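Local coordinates for PilY2 protein (Pseudomonas aeruginosa, PDB 3TDQ), which probably takes part in the biogenesis of type 4 fimbriae (pili), at residues Q78-A81 and E82-K86. Sequence-based numbering, arbitrary orientation.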
# COMPACT_ATOMS: atom_id res chain seq x y z
N GLN A 78 -4.90 3.87 14.89
CA GLN A 78 -3.95 2.83 14.53
C GLN A 78 -4.21 1.51 15.25
O GLN A 78 -4.28 1.51 16.46
CB GLN A 78 -2.52 3.31 14.84
CG GLN A 78 -2.09 4.54 14.02
CD GLN A 78 -1.90 4.23 12.56
OE1 GLN A 78 -1.39 3.18 12.16
NE2 GLN A 78 -2.35 5.14 11.71
N GLU A 79 -4.25 0.38 14.51
CA GLU A 79 -4.41 -0.94 15.12
C GLU A 79 -3.25 -1.25 16.09
O GLU A 79 -3.50 -1.88 17.10
CB GLU A 79 -4.48 -2.04 14.05
CG GLU A 79 -5.79 -2.04 13.28
CD GLU A 79 -5.89 -3.21 12.32
OE1 GLU A 79 -4.85 -3.80 11.95
OE2 GLU A 79 -7.04 -3.54 11.94
N LEU A 80 -2.01 -0.78 15.79
CA LEU A 80 -0.86 -1.00 16.70
C LEU A 80 -1.10 -0.28 18.04
O LEU A 80 -0.78 -0.85 19.08
CB LEU A 80 0.49 -0.59 16.06
CG LEU A 80 1.80 -0.79 16.92
CD1 LEU A 80 1.96 -2.27 17.40
CD2 LEU A 80 3.04 -0.37 16.14
N ALA A 81 -1.73 0.92 18.02
CA ALA A 81 -2.09 1.65 19.25
C ALA A 81 -3.13 0.85 20.07
O ALA A 81 -2.99 0.72 21.28
CB ALA A 81 -2.62 3.03 18.91
N GLU A 82 -4.13 0.28 19.39
CA GLU A 82 -5.15 -0.58 20.02
C GLU A 82 -4.48 -1.81 20.66
O GLU A 82 -4.81 -2.17 21.79
CB GLU A 82 -6.19 -1.00 18.97
CG GLU A 82 -7.55 -1.33 19.56
CD GLU A 82 -8.58 -1.89 18.59
OE1 GLU A 82 -8.38 -1.76 17.36
OE2 GLU A 82 -9.60 -2.43 19.07
N MSE A 83 -3.51 -2.42 19.95
CA MSE A 83 -2.73 -3.56 20.43
C MSE A 83 -1.93 -3.18 21.70
O MSE A 83 -1.99 -3.91 22.68
CB MSE A 83 -1.77 -4.04 19.32
CG MSE A 83 -1.20 -5.44 19.56
SE MSE A 83 0.05 -5.97 18.12
CE MSE A 83 -1.21 -5.93 16.56
N ILE A 84 -1.21 -2.05 21.68
CA ILE A 84 -0.41 -1.58 22.83
C ILE A 84 -1.34 -1.27 24.04
O ILE A 84 -0.97 -1.58 25.16
CB ILE A 84 0.49 -0.38 22.41
CG1 ILE A 84 1.57 -0.83 21.40
CG2 ILE A 84 1.16 0.28 23.63
CD1 ILE A 84 2.31 0.34 20.64
N GLU A 85 -2.56 -0.75 23.80
CA GLU A 85 -3.54 -0.45 24.85
C GLU A 85 -4.09 -1.74 25.50
O GLU A 85 -4.39 -1.72 26.70
CB GLU A 85 -4.69 0.39 24.29
CG GLU A 85 -4.37 1.85 23.98
CD GLU A 85 -5.34 2.52 23.02
OE1 GLU A 85 -6.50 2.07 22.95
OE2 GLU A 85 -4.94 3.49 22.33
N LYS A 86 -4.23 -2.83 24.72
CA LYS A 86 -4.71 -4.14 25.19
C LYS A 86 -3.60 -4.89 25.93
O LYS A 86 -3.90 -5.65 26.85
CB LYS A 86 -5.21 -5.00 24.02
CG LYS A 86 -6.59 -4.63 23.49
CD LYS A 86 -6.93 -5.48 22.26
CE LYS A 86 -8.39 -5.43 21.86
NZ LYS A 86 -8.73 -4.17 21.13
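L80 lays its branch point over the end of I84, one turn further along the C-terminal alpha-helix 79-86, with CG of L80 3.9 Å from CD1 of I84. The two side chains cross obliquely. In L80, chi1 (-179°) sends CG out beside the carbonyl carbon, and chi2 (56°) completes the placing of the methyl CD1, which lies 4.2 Å from the selenium SE of M83, a selenomethionine. L80, M83 and I84 thus form a small exposed apolar patch on the helix. M83 also packs on R28 of the second subunit.

Beneath the side chains runs the i to i+4 ladder of an alpha-helix. O of Q78, at the N-cap, accepts the first bond, from N of E82, at 3.2 Å; the next, from N of M83 to O of E79, is shorter at 2.9 Å. E85, whose N bonds to O of A81, folds its side chain back over that carbonyl, with CG of E85 3.2 Å from O of A81. The small methyl of A81 leaves the E85 carboxylate room alongside it.

The helix stands well away from the beta-sheet domain of its own chain and meets the second subunit. There Q78 joins a parallel beta ladder with one strand, and the long E79 side chain carries its carboxylate clear of the helix, OE1 bonding to the hydroxyl of Y55 and OE2 to that of Y30 of that subunit. Further along, a four-residue spacing puts E82 and K86 on the same side of the helix and lets opposite charges pair: NZ of K86 lies 2.8 Å from OE2 of E82 in a salt bridge.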